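Local coordinates for BtGH115A (Bacteroides thetaiotaomicron, PDB 5BY3), which acts as a family GH115 4-O-methyl-alpha-glucuronidase, a glycoside hydrolase with specificity for decorated arabinogalactans, at residues Leu47-Gln52 against Leu203-Ala208; Pro131-Trp134 against Thr139-Lys142; His700-Asp705 against Leu762-Ile767; Tyr372-Pro377 against Lys726-Glu731; Pro221-Lys226 against Lys281-Gln286. All blocks are in the same frame, centred on the assembly; numbering follows the deposited sequence.

Contact 1: residues Leu47-Gln52 against Leu203-Ala208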
# COMPACT_ATOMS: atom_id res chain seq x y z
N LEU A 47 -7.33 24.73 -5.01
CA LEU A 47 -6.18 25.62 -5.25
C LEU A 47 -6.37 26.97 -4.56
O LEU A 47 -5.42 27.54 -4.00
CB LEU A 47 -5.89 25.80 -6.75
CG LEU A 47 -4.76 26.74 -7.15
CD1 LEU A 47 -3.38 26.23 -6.82
CD2 LEU A 47 -4.83 27.02 -8.63
N SER A 48 -7.60 27.46 -4.60
CA SER A 48 -7.93 28.76 -4.06
C SER A 48 -7.71 28.71 -2.59
O SER A 48 -7.11 29.63 -2.01
CB SER A 48 -9.40 29.09 -4.33
OG SER A 48 -9.61 28.98 -5.70
N ARG A 49 -8.18 27.62 -1.98
CA ARG A 49 -7.90 27.33 -0.58
C ARG A 49 -6.39 27.43 -0.26
O ARG A 49 -6.00 28.00 0.75
CB ARG A 49 -8.48 25.97 -0.23
CG ARG A 49 -8.44 25.65 1.24
CD ARG A 49 -9.37 24.49 1.50
NE ARG A 49 -8.64 23.25 1.69
CZ ARG A 49 -9.21 22.05 1.71
NH1 ARG A 49 -10.51 21.89 1.53
NH2 ARG A 49 -8.45 20.98 1.92
N ASP A 50 -5.55 26.91 -1.17
CA ASP A 50 -4.10 26.89 -1.01
C ASP A 50 -3.48 28.22 -1.34
O ASP A 50 -2.56 28.62 -0.65
CB ASP A 50 -3.47 25.75 -1.85
CG ASP A 50 -4.04 24.39 -1.49
OD1 ASP A 50 -4.67 24.25 -0.39
OD2 ASP A 50 -3.88 23.46 -2.31
N LEU A 51 -3.98 28.90 -2.37
CA LEU A 51 -3.60 30.29 -2.66
C LEU A 51 -3.79 31.26 -1.47
O LEU A 51 -2.91 32.07 -1.19
CB LEU A 51 -4.36 30.80 -3.90
CG LEU A 51 -3.72 30.39 -5.24
CD1 LEU A 51 -4.80 30.39 -6.30
CD2 LEU A 51 -2.56 31.27 -5.65
N GLN A 52 -4.94 31.16 -0.79
CA GLN A 52 -5.19 31.81 0.48
C GLN A 52 -4.20 31.40 1.57
O GLN A 52 -3.62 32.27 2.24
CB GLN A 52 -6.63 31.52 0.95
CG GLN A 52 -7.20 32.48 1.97
CD GLN A 52 -7.17 33.95 1.52
OE1 GLN A 52 -7.90 34.36 0.61
NE2 GLN A 52 -6.33 34.75 2.16
N LEU A 203 -7.24 12.05 -2.43
CA LEU A 203 -6.95 11.28 -3.65
C LEU A 203 -6.57 12.19 -4.78
O LEU A 203 -5.62 11.93 -5.49
CB LEU A 203 -8.12 10.39 -4.06
CG LEU A 203 -8.50 9.28 -3.08
CD1 LEU A 203 -9.75 8.58 -3.58
CD2 LEU A 203 -7.38 8.28 -2.82
N LEU A 204 -7.28 13.31 -4.91
CA LEU A 204 -6.92 14.35 -5.88
C LEU A 204 -5.49 14.82 -5.69
O LEU A 204 -4.68 14.82 -6.64
CB LEU A 204 -7.90 15.52 -5.79
CG LEU A 204 -9.36 15.36 -6.29
CD1 LEU A 204 -10.06 16.69 -6.52
CD2 LEU A 204 -9.47 14.51 -7.54
N ARG A 205 -5.15 15.16 -4.45
CA ARG A 205 -3.80 15.66 -4.15
C ARG A 205 -2.74 14.59 -4.37
O ARG A 205 -1.57 14.93 -4.60
CB ARG A 205 -3.73 16.15 -2.72
CG ARG A 205 -4.44 17.44 -2.44
CD ARG A 205 -4.06 17.87 -1.02
NE ARG A 205 -4.79 19.03 -0.48
CZ ARG A 205 -4.71 20.27 -0.96
NH1 ARG A 205 -3.95 20.54 -2.03
NH2 ARG A 205 -5.41 21.25 -0.39
N LEU A 206 -3.13 13.31 -4.24
CA LEU A 206 -2.24 12.20 -4.53
C LEU A 206 -2.24 11.76 -6.02
O LEU A 206 -1.50 10.83 -6.41
CB LEU A 206 -2.57 11.01 -3.61
CG LEU A 206 -2.25 11.12 -2.12
CD1 LEU A 206 -2.94 9.99 -1.37
CD2 LEU A 206 -0.75 11.12 -1.88
N ARG A 207 -3.06 12.45 -6.83
CA ARG A 207 -3.34 12.16 -8.26
C ARG A 207 -3.95 10.79 -8.50
O ARG A 207 -3.73 10.19 -9.53
CB ARG A 207 -2.12 12.34 -9.20
CG ARG A 207 -1.31 13.62 -9.07
CD ARG A 207 -0.04 13.31 -8.29
NE ARG A 207 1.02 14.23 -8.65
CZ ARG A 207 2.32 14.04 -8.45
NH1 ARG A 207 2.81 12.93 -7.88
NH2 ARG A 207 3.13 14.99 -8.86
N ALA A 208 -4.68 10.28 -7.53
CA ALA A 208 -5.36 9.01 -7.62
C ALA A 208 -6.72 9.34 -8.21
O ALA A 208 -7.21 10.49 -8.10
CB ALA A 208 -5.50 8.39 -6.23
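Asp50 and Arg205 meet head-on in a bidentate salt bridge, one nitrogen to each oxygen: Arg205 NH1 lies 2.9 Å from Asp50 OD2, and Arg205 NH2 lies 3.1 Å from Asp50 OD1. The Arg205 chain runs extended from CG to NE, which carries its guanidinium across to Asp50. Carboxylate and guanidinium planes differ by 27°, so the two groups are nearly coplanar. OD2 sits at the guanidinium edge in its plane, whereas OD1, tilted 22° out of it, takes NH2 on its syn lone pair. A third bond, from Arg205 NH2 to Asp50 OD2 at 3.3 Å, is weak. Buried OD2 is also hydrogen-bonded to Ser124.

The pair joins two parts of the fold. Helix 38-55 accompanies the N-terminal mixed sheet; helix 193-205 comes between strands 162-166 and 210-212 of the TIM barrel in the sequence. The latter helix ends just after Arg205 in a Schellman motif, with positive phi at Arg207 and Ala208 N bonded to Leu203 O at 2.8 Å.

Among the cations, Arg49 NH2 lies 3.8 Å from Arg205 NH2, the guanidinium planes turned 60° apart. Both nitrogens are salt-bridged to Glu133, and Arg49 NH2 also to Glu201, so the two arginines gather round shared acids.

Contact 2: residues Pro131-Trp134 against Thr139-Lys142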
# COMPACT_ATOMS: atom_id res chain seq x y z
N PRO A 131 0.10 16.82 0.10
CA PRO A 131 -1.12 15.99 0.17
C PRO A 131 -1.72 15.83 1.58
O PRO A 131 -2.94 15.68 1.71
CB PRO A 131 -0.64 14.61 -0.32
CG PRO A 131 0.41 14.96 -1.34
CD PRO A 131 1.08 16.24 -0.85
N TRP A 132 -0.88 15.87 2.61
CA TRP A 132 -1.31 15.63 3.98
C TRP A 132 -1.50 16.92 4.82
O TRP A 132 -1.62 16.86 6.06
CB TRP A 132 -0.32 14.70 4.63
CG TRP A 132 -0.02 13.52 3.77
CD1 TRP A 132 0.98 13.39 2.89
CD2 TRP A 132 -0.79 12.32 3.70
NE1 TRP A 132 0.91 12.16 2.27
CE2 TRP A 132 -0.17 11.50 2.74
CE3 TRP A 132 -1.94 11.87 4.34
CZ2 TRP A 132 -0.65 10.24 2.43
CZ3 TRP A 132 -2.43 10.62 4.05
CH2 TRP A 132 -1.78 9.81 3.09
N GLU A 133 -1.48 18.07 4.12
CA GLU A 133 -1.92 19.38 4.60
C GLU A 133 -3.00 19.25 5.68
O GLU A 133 -2.85 19.73 6.81
CB GLU A 133 -2.44 20.16 3.38
CG GLU A 133 -3.21 21.45 3.64
CD GLU A 133 -4.71 21.28 3.61
OE1 GLU A 133 -5.26 20.66 2.66
OE2 GLU A 133 -5.36 21.79 4.55
N TRP A 134 -4.09 18.59 5.32
CA TRP A 134 -5.16 18.35 6.26
C TRP A 134 -5.01 17.00 6.96
O TRP A 134 -5.23 16.93 8.18
CB TRP A 134 -6.51 18.44 5.56
CG TRP A 134 -7.64 18.54 6.56
CD1 TRP A 134 -8.08 19.66 7.24
CD2 TRP A 134 -8.49 17.46 6.99
NE1 TRP A 134 -9.13 19.33 8.06
CE2 TRP A 134 -9.41 17.99 7.93
CE3 TRP A 134 -8.57 16.10 6.65
CZ2 TRP A 134 -10.39 17.22 8.55
CZ3 TRP A 134 -9.54 15.32 7.26
CH2 TRP A 134 -10.44 15.88 8.21
N THR A 139 0.96 21.65 8.03
CA THR A 139 0.61 23.04 7.75
C THR A 139 1.48 23.68 6.66
O THR A 139 2.69 23.77 6.83
CB THR A 139 0.64 23.90 9.02
OG1 THR A 139 0.07 23.17 10.13
CG2 THR A 139 -0.16 25.22 8.79
N PRO A 140 0.88 24.12 5.53
CA PRO A 140 1.77 24.74 4.49
C PRO A 140 2.42 25.99 5.04
O PRO A 140 1.86 26.66 5.91
CB PRO A 140 0.85 25.10 3.32
CG PRO A 140 -0.47 24.42 3.64
CD PRO A 140 -0.55 24.13 5.13
N GLU A 141 3.60 26.27 4.53
CA GLU A 141 4.33 27.44 4.95
C GLU A 141 3.74 28.59 4.16
O GLU A 141 3.17 28.38 3.08
CB GLU A 141 5.82 27.25 4.65
CG GLU A 141 6.49 26.29 5.62
CD GLU A 141 8.00 26.37 5.56
OE1 GLU A 141 8.63 25.32 5.25
OE2 GLU A 141 8.56 27.46 5.83
N LYS A 142 3.85 29.80 4.69
CA LYS A 142 3.42 30.97 3.95
C LYS A 142 4.57 31.42 3.07
O LYS A 142 5.73 31.19 3.40
CB LYS A 142 2.97 32.08 4.88
CG LYS A 142 1.68 31.75 5.61
CD LYS A 142 1.76 32.23 7.05
CE LYS A 142 1.32 33.67 7.20
NZ LYS A 142 -0.14 33.63 7.50
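The loop that leads from helix 113-126 to strand 145-148 turns back on itself here, bringing Glu133 against Pro140 with six residues between them. The contact between them is aliphatic: Glu133 CG lies 4.0 Å from Pro140 CG and 4.1 Å from Pro140 CD, so a single methylene rests on the CG-CD side of the pyrrolidine ring. The torsions of Glu133 explain why this part of the chain does the touching. With CG anti to the backbone N (chi1 168°), the methylene is presented to the proline, and a bend at chi2 (-97°) then turns the carboxylate onto another course. That carboxylate is spent elsewhere, since OE1 makes salt bridges with both Arg205 and Arg49.

As a fold element this is an irregular turn without strand pairing between the two segments. The nearest CA atoms are those of Glu133 and Thr139, 5.5 Å apart; Glu133 O and Thr139 N, at 4.4 Å, make no hydrogen bond. A backbone bond between Trp132 and Val138 ties the turn instead. On the second segment, the first bond of the Thr139 side chain points away from segment 131-134, and its OG1 is hydrogen-bonded to Gly550 O. Pro140 packs in addition on Thr53 and Val54, near the end of helix 38-55.

Contact 3: residues His700-Asp705 against Leu762-Ile767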
# COMPACT_ATOMS: atom_id res chain seq x y z
N HIS A 700 7.01 -14.67 -4.58
CA HIS A 700 6.35 -15.74 -5.34
C HIS A 700 6.91 -15.76 -6.78
O HIS A 700 7.36 -14.71 -7.29
CB HIS A 700 4.83 -15.51 -5.36
CG HIS A 700 4.17 -15.56 -4.01
ND1 HIS A 700 3.99 -16.74 -3.31
CD2 HIS A 700 3.61 -14.59 -3.24
CE1 HIS A 700 3.38 -16.49 -2.17
NE2 HIS A 700 3.15 -15.19 -2.10
N PRO A 701 6.86 -16.94 -7.47
CA PRO A 701 7.43 -17.07 -8.84
C PRO A 701 7.00 -15.97 -9.82
O PRO A 701 5.85 -15.53 -9.78
CB PRO A 701 6.90 -18.44 -9.33
CG PRO A 701 6.61 -19.20 -8.07
CD PRO A 701 6.15 -18.18 -7.05
N VAL A 702 7.92 -15.50 -10.65
CA VAL A 702 7.57 -14.42 -11.60
C VAL A 702 7.03 -14.99 -12.90
O VAL A 702 6.17 -14.38 -13.54
CB VAL A 702 8.75 -13.47 -11.89
CG1 VAL A 702 8.27 -12.28 -12.72
CG2 VAL A 702 9.40 -13.02 -10.57
N HIS A 703 7.57 -16.14 -13.29
CA HIS A 703 7.04 -16.91 -14.42
C HIS A 703 7.21 -18.38 -14.14
O HIS A 703 8.29 -18.86 -13.75
CB HIS A 703 7.73 -16.57 -15.73
CG HIS A 703 7.48 -15.18 -16.19
ND1 HIS A 703 8.49 -14.26 -16.37
CD2 HIS A 703 6.32 -14.53 -16.47
CE1 HIS A 703 7.98 -13.12 -16.77
NE2 HIS A 703 6.66 -13.25 -16.83
N GLY A 704 6.11 -19.08 -14.35
CA GLY A 704 6.04 -20.46 -14.00
C GLY A 704 5.60 -20.49 -12.58
O GLY A 704 4.99 -19.54 -12.08
N ASP A 705 5.95 -21.59 -11.94
CA ASP A 705 5.45 -21.97 -10.62
C ASP A 705 6.67 -22.33 -9.78
O ASP A 705 6.55 -22.98 -8.75
CB ASP A 705 4.49 -23.16 -10.77
CG ASP A 705 3.52 -23.00 -11.98
OD1 ASP A 705 2.79 -21.96 -12.04
OD2 ASP A 705 3.50 -23.91 -12.86
N LEU A 762 18.19 -20.44 -10.74
CA LEU A 762 17.54 -21.14 -11.86
C LEU A 762 16.29 -20.46 -12.41
O LEU A 762 15.92 -20.69 -13.57
CB LEU A 762 17.20 -22.59 -11.47
CG LEU A 762 18.17 -23.72 -11.83
CD1 LEU A 762 19.65 -23.33 -11.74
CD2 LEU A 762 17.88 -24.92 -10.93
N ASP A 763 15.63 -19.65 -11.59
CA ASP A 763 14.41 -18.95 -12.00
C ASP A 763 14.56 -17.46 -11.86
O ASP A 763 15.57 -16.98 -11.30
CB ASP A 763 13.20 -19.48 -11.22
CG ASP A 763 12.97 -20.96 -11.47
OD1 ASP A 763 12.59 -21.33 -12.61
OD2 ASP A 763 13.19 -21.76 -10.53
N GLU A 764 13.56 -16.74 -12.37
CA GLU A 764 13.58 -15.29 -12.48
C GLU A 764 13.82 -14.52 -11.15
O GLU A 764 14.97 -14.12 -10.88
CB GLU A 764 12.35 -14.79 -13.24
CG GLU A 764 12.60 -13.48 -13.99
CD GLU A 764 11.91 -13.41 -15.34
OE1 GLU A 764 11.82 -14.44 -16.02
OE2 GLU A 764 11.46 -12.31 -15.73
N GLY A 765 12.78 -14.33 -10.33
CA GLY A 765 12.87 -13.34 -9.23
C GLY A 765 13.40 -13.87 -7.91
O GLY A 765 12.66 -13.90 -6.90
N VAL A 766 14.67 -14.28 -7.92
CA VAL A 766 15.36 -14.93 -6.79
C VAL A 766 16.12 -13.87 -6.04
O VAL A 766 17.03 -13.22 -6.62
CB VAL A 766 16.38 -15.97 -7.27
CG1 VAL A 766 17.26 -16.49 -6.14
CG2 VAL A 766 15.67 -17.11 -7.99
N ILE A 767 15.78 -13.65 -4.78
CA ILE A 767 16.43 -12.55 -4.09
C ILE A 767 17.03 -13.06 -2.81
O ILE A 767 16.30 -13.48 -1.91
CB ILE A 767 15.47 -11.37 -3.84
CG1 ILE A 767 15.05 -10.75 -5.16
CG2 ILE A 767 16.13 -10.29 -3.00
CD1 ILE A 767 13.57 -10.43 -5.21
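Val702 is the apolar part of this contact, and its two methyl groups do different work. CG2, which stands anti to the carbonyl carbon, reaches across to the backbone of Gly765, 3.6 Å from its N and 3.7 Å from its CA. A beta carbon built on Gly765 would fall 2.6 Å from Val702 CG2, so the close approach depends on glycine there. Gly765 is also the centre of an inverse gamma turn, in which Val766 N bonds to Glu764 O at 3.0 Å. Beside it, Val702 CB lies 4.1 Å from Glu764 CB.

CG1 of Val702 instead lies 4.1 Å above one face of the His703 ring, offset toward the rim. The edge of that ring carries the polar link: His703 ND1 bonds to Glu764 OE1 at 3.4 Å, long enough to be weak although nearly straight (169°). OE1 lies in the ring plane, but the carboxylate itself is turned 65° from the ring. A leucine in place of Glu764 would probably leave His703 ND1 without this acceptor and its ring freer to turn.

Segment 700-705 lies in the link from strand 689-696 to 708-713, and 762-767 runs from the end of strand 755-761 into strand 766-772; each passes between the domain's two antiparallel sheets, consistent with the beta-sandwich of galactose-binding-domain-like modules.

Contact 4: residues Tyr372-Pro377 against Lys726-Glu731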
# COMPACT_ATOMS: atom_id res chain seq x y z
N TYR A 372 3.43 -9.52 -1.13
CA TYR A 372 4.02 -10.37 -2.18
C TYR A 372 3.01 -10.77 -3.24
O TYR A 372 2.10 -11.59 -3.00
CB TYR A 372 4.65 -11.62 -1.58
CG TYR A 372 5.73 -11.29 -0.57
CD1 TYR A 372 7.01 -10.86 -0.97
CD2 TYR A 372 5.45 -11.36 0.82
CE1 TYR A 372 8.01 -10.57 -0.04
CE2 TYR A 372 6.43 -11.05 1.75
CZ TYR A 372 7.70 -10.66 1.32
OH TYR A 372 8.65 -10.40 2.28
N ILE A 373 3.16 -10.17 -4.42
CA ILE A 373 2.26 -10.42 -5.58
C ILE A 373 2.23 -11.90 -5.98
O ILE A 373 3.28 -12.50 -6.26
CB ILE A 373 2.62 -9.48 -6.75
CG1 ILE A 373 2.36 -8.04 -6.30
CG2 ILE A 373 1.79 -9.79 -8.00
CD1 ILE A 373 2.89 -6.95 -7.22
N ARG A 374 1.03 -12.50 -6.00
CA ARG A 374 0.90 -13.95 -6.32
C ARG A 374 1.09 -14.27 -7.83
O ARG A 374 1.65 -15.31 -8.18
CB ARG A 374 -0.40 -14.57 -5.77
CG ARG A 374 -0.50 -14.64 -4.24
CD ARG A 374 -1.28 -15.89 -3.86
NE ARG A 374 -1.37 -16.14 -2.43
CZ ARG A 374 -0.61 -16.99 -1.76
NH1 ARG A 374 0.34 -17.71 -2.38
NH2 ARG A 374 -0.80 -17.12 -0.46
N HIS A 375 0.64 -13.38 -8.71
CA HIS A 375 0.70 -13.71 -10.13
C HIS A 375 1.05 -12.54 -11.01
O HIS A 375 0.44 -11.46 -10.91
CB HIS A 375 -0.59 -14.39 -10.61
CG HIS A 375 -0.55 -14.80 -12.05
ND1 HIS A 375 -0.12 -16.05 -12.45
CD2 HIS A 375 -0.82 -14.12 -13.19
CE1 HIS A 375 -0.15 -16.12 -13.76
NE2 HIS A 375 -0.56 -14.96 -14.24
N PHE A 376 2.03 -12.79 -11.87
CA PHE A 376 2.45 -11.88 -12.94
C PHE A 376 1.95 -12.35 -14.33
O PHE A 376 2.02 -13.56 -14.62
CB PHE A 376 3.97 -11.74 -12.91
CG PHE A 376 4.48 -11.08 -11.67
CD1 PHE A 376 4.79 -11.85 -10.53
CD2 PHE A 376 4.61 -9.68 -11.61
CE1 PHE A 376 5.24 -11.24 -9.36
CE2 PHE A 376 5.04 -9.07 -10.44
CZ PHE A 376 5.38 -9.86 -9.32
N PRO A 377 1.47 -11.41 -15.18
CA PRO A 377 0.80 -11.77 -16.45
C PRO A 377 1.70 -12.53 -17.37
O PRO A 377 2.85 -12.11 -17.60
CB PRO A 377 0.44 -10.42 -17.08
CG PRO A 377 0.69 -9.39 -16.03
CD PRO A 377 1.69 -9.95 -15.08
N LYS A 726 2.91 -22.73 -2.00
CA LYS A 726 1.61 -22.89 -2.67
C LYS A 726 0.51 -22.60 -1.68
O LYS A 726 0.56 -23.09 -0.55
CB LYS A 726 1.41 -24.33 -3.22
CG LYS A 726 2.43 -24.83 -4.26
CD LYS A 726 2.35 -24.07 -5.59
CE LYS A 726 3.48 -24.47 -6.54
NZ LYS A 726 3.95 -23.29 -7.30
N GLY A 727 -0.48 -21.82 -2.09
CA GLY A 727 -1.55 -21.43 -1.22
C GLY A 727 -1.07 -20.85 0.12
O GLY A 727 0.02 -20.23 0.22
N ARG A 728 -1.91 -21.03 1.12
CA ARG A 728 -1.61 -20.53 2.45
C ARG A 728 -1.24 -21.69 3.39
O ARG A 728 -1.96 -21.98 4.35
CB ARG A 728 -2.80 -19.72 2.97
CG ARG A 728 -3.43 -18.80 1.92
CD ARG A 728 -4.03 -17.52 2.46
NE ARG A 728 -5.19 -17.74 3.34
CZ ARG A 728 -6.43 -17.96 2.92
NH1 ARG A 728 -6.70 -18.03 1.62
NH2 ARG A 728 -7.40 -18.15 3.78
N SER A 729 -0.11 -22.32 3.10
CA SER A 729 0.44 -23.45 3.83
C SER A 729 1.15 -23.03 5.09
O SER A 729 1.35 -21.85 5.34
CB SER A 729 1.48 -24.13 2.94
OG SER A 729 2.45 -23.19 2.51
N GLU A 730 1.57 -24.00 5.88
CA GLU A 730 2.35 -23.76 7.09
C GLU A 730 3.66 -22.96 6.81
O GLU A 730 3.94 -21.97 7.51
CB GLU A 730 2.65 -25.11 7.77
CG GLU A 730 3.29 -25.03 9.15
CD GLU A 730 2.46 -24.24 10.13
OE1 GLU A 730 1.20 -24.30 10.06
OE2 GLU A 730 3.06 -23.53 10.96
N GLU A 731 4.41 -23.36 5.77
CA GLU A 731 5.61 -22.65 5.36
C GLU A 731 5.38 -21.22 4.89
O GLU A 731 6.15 -20.31 5.23
CB GLU A 731 6.38 -23.40 4.27
CG GLU A 731 7.79 -22.92 4.08
CD GLU A 731 8.56 -23.78 3.11
OE1 GLU A 731 8.38 -23.68 1.86
OE2 GLU A 731 9.38 -24.56 3.63
O HOH W 1 2.05 -19.38 -1.55
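Arg374 sends CG anti to its carbonyl carbon (chi1 -67°) and bends at chi2 (-146°), a course that brings its guanidinium to the backbone of Gly727. The contact spans two domains: Arg374 belongs to the loop after strand 362-366 of the TIM barrel, while Gly727 and Arg728 precede helix 730-738 of the C-terminal domain. Gly727 has positive phi, which by itself favours glycine.

The direct bond is weak. Arg374 NH2 lies 3.3 Å from Gly727 O with an N-H...O angle of 136°, and the oxygen approaches the guanidinium obliquely. A water supports it by a second route, donating to Gly727 O at 2.8 Å and accepting from Arg374 NH1; it lies at the guanidinium edge, in the plane. The NH1 distance to this water, 2.5 Å, is short, and its exact value is doubtful. Gly727 O therefore receives both a direct and a water-carried bond.

The guanidinium also makes a cation-pi contact with Trp732, whose backbone N is capped by Ser729 OG at the N-cap of the helix. With a leucine in place of Arg374, Gly727 O would probably lose its direct donor, the water its NH1 anchor and Trp732 its cation. A second arginine borders the contact: Arg374 NH2 is 5.8 Å from Arg728 NE, yet touches its aliphatic chain, with Arg728 CG 3.9 Å from that same NH2.

Contact 5: residues Pro221-Lys226 against Lys281-Gln286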
# COMPACT_ATOMS: atom_id res chain seq x y z
N PRO A 221 -23.40 0.78 3.64
CA PRO A 221 -22.91 0.75 2.25
C PRO A 221 -22.95 2.11 1.57
O PRO A 221 -23.91 2.88 1.73
CB PRO A 221 -23.83 -0.25 1.57
CG PRO A 221 -24.14 -1.23 2.68
CD PRO A 221 -24.26 -0.39 3.93
N PHE A 222 -21.87 2.38 0.84
CA PHE A 222 -21.64 3.65 0.20
C PHE A 222 -22.84 4.18 -0.55
O PHE A 222 -23.24 5.33 -0.35
CB PHE A 222 -20.47 3.52 -0.77
CG PHE A 222 -20.12 4.80 -1.46
CD1 PHE A 222 -19.34 5.74 -0.84
CD2 PHE A 222 -20.56 5.04 -2.76
CE1 PHE A 222 -19.00 6.92 -1.49
CE2 PHE A 222 -20.22 6.22 -3.42
CZ PHE A 222 -19.44 7.16 -2.77
N PHE A 223 -23.41 3.33 -1.42
CA PHE A 223 -24.43 3.76 -2.37
C PHE A 223 -25.83 3.81 -1.76
O PHE A 223 -26.80 4.22 -2.41
CB PHE A 223 -24.39 2.86 -3.58
CG PHE A 223 -23.31 3.18 -4.56
CD1 PHE A 223 -23.30 4.41 -5.25
CD2 PHE A 223 -22.33 2.24 -4.86
CE1 PHE A 223 -22.32 4.71 -6.20
CE2 PHE A 223 -21.35 2.52 -5.81
CZ PHE A 223 -21.35 3.75 -6.49
N LEU A 224 -25.90 3.37 -0.51
CA LEU A 224 -27.08 3.50 0.36
C LEU A 224 -26.92 4.65 1.35
O LEU A 224 -27.64 4.70 2.35
CB LEU A 224 -27.31 2.18 1.13
CG LEU A 224 -27.80 1.02 0.26
CD1 LEU A 224 -28.26 -0.15 1.11
CD2 LEU A 224 -28.90 1.52 -0.66
N THR A 225 -25.97 5.55 1.08
CA THR A 225 -25.70 6.69 1.95
C THR A 225 -26.02 7.91 1.14
O THR A 225 -25.52 8.08 0.04
CB THR A 225 -24.23 6.75 2.44
OG1 THR A 225 -23.85 5.49 3.03
CG2 THR A 225 -24.00 7.89 3.46
N LYS A 226 -26.88 8.76 1.69
CA LYS A 226 -27.29 9.96 1.00
C LYS A 226 -26.12 10.97 0.90
O LYS A 226 -25.51 11.36 1.90
CB LYS A 226 -28.55 10.53 1.68
CG LYS A 226 -29.01 11.91 1.24
CD LYS A 226 -29.88 11.85 0.00
CE LYS A 226 -30.74 13.10 -0.09
NZ LYS A 226 -30.83 13.53 -1.51
N LYS A 281 -28.91 0.64 -12.63
CA LYS A 281 -29.88 1.66 -13.02
C LYS A 281 -29.55 3.04 -12.46
O LYS A 281 -29.50 4.01 -13.21
CB LYS A 281 -31.31 1.28 -12.60
CG LYS A 281 -32.05 0.33 -13.52
CD LYS A 281 -33.56 0.47 -13.32
CE LYS A 281 -34.31 -0.71 -13.95
NZ LYS A 281 -35.79 -0.67 -13.73
N GLU A 282 -29.30 3.12 -11.15
CA GLU A 282 -29.14 4.44 -10.49
C GLU A 282 -27.75 5.10 -10.67
O GLU A 282 -27.55 6.26 -10.26
CB GLU A 282 -29.52 4.34 -9.01
CG GLU A 282 -28.58 3.47 -8.21
CD GLU A 282 -28.89 3.46 -6.72
OE1 GLU A 282 -29.90 4.07 -6.29
OE2 GLU A 282 -28.12 2.83 -5.98
N VAL A 283 -26.84 4.38 -11.31
CA VAL A 283 -25.41 4.65 -11.28
C VAL A 283 -24.79 4.63 -12.69
O VAL A 283 -23.58 4.81 -12.84
CB VAL A 283 -24.76 3.65 -10.25
CG1 VAL A 283 -23.73 2.67 -10.82
CG2 VAL A 283 -24.29 4.34 -8.98
N ALA A 284 -25.61 4.45 -13.73
CA ALA A 284 -25.17 4.27 -15.14
C ALA A 284 -24.53 5.48 -15.88
O ALA A 284 -23.74 5.30 -16.83
CB ALA A 284 -26.32 3.70 -15.98
N GLY A 285 -24.89 6.70 -15.48
CA GLY A 285 -24.27 7.90 -16.06
C GLY A 285 -23.29 8.48 -15.07
O GLY A 285 -23.43 9.62 -14.61
N GLN A 286 -22.30 7.66 -14.71
CA GLN A 286 -21.39 7.97 -13.62
C GLN A 286 -20.11 7.17 -13.77
O GLN A 286 -20.11 6.07 -14.32
CB GLN A 286 -22.06 7.69 -12.28
CG GLN A 286 -21.37 8.32 -11.08
CD GLN A 286 -22.30 8.55 -9.89
OE1 GLN A 286 -23.50 8.25 -9.91
NE2 GLN A 286 -21.74 9.11 -8.84
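The ring of Phe223 overlaps one methyl of Val283, whose CG2 is 3.4 Å from Phe223 CE1 and 3.9 Å from both CD1 and CZ. The methyl comes in obliquely, and the two side chains cross at about a right angle. Val283 chi1, 118°, is nearly eclipsed, so the exact placing of CG2 may be uncertain. Phe222 CD2 lies 3.6 Å above the centre of the Phe223 ring.

Phe223 belongs to a short 3-10 turn in the loop after barrel strand 210-212; Val283 lies near the end of helix 265-283. Pro221 O gathers the turn, accepting Leu224 N at 3.0 Å and Thr225 OG1 at 2.9 Å from opposite faces of its carbonyl plane. Nearby, Glu282 OE2 is salt-bridged to Arg279 and stays 4.1 Å from Phe223 O. No hydrogen bond crosses between the segments, so the loop and helix end are joined here by apolar contact, which fixes distance more than direction.

How the contacts relate
Contact 1 is the buried one, contacts 3 and 5 are partly buried, and contacts 2 and 4 lie at the surface. Contacts 1 and 2, centres 10 Å apart, both involve helix 38-55, contact 1 as a segment and contact 2 through packing of Pro140. They share one charge network, Glu133 OE1 being 3.1 Å from Arg205 NH2, whereas across contact 2 itself side chains meet through carbon. Contacts 3 and 4, on the opposite side of the chain's centre, also touch; Lys726 NZ probably hydrogen-bonds to Asp705 O, and His700 packs on Arg374. Both rely on weak hydrogen bonds, with apolar packing added in contact 3 and water in contact 4. Contact 5 touches none of the others and is chiefly apolar.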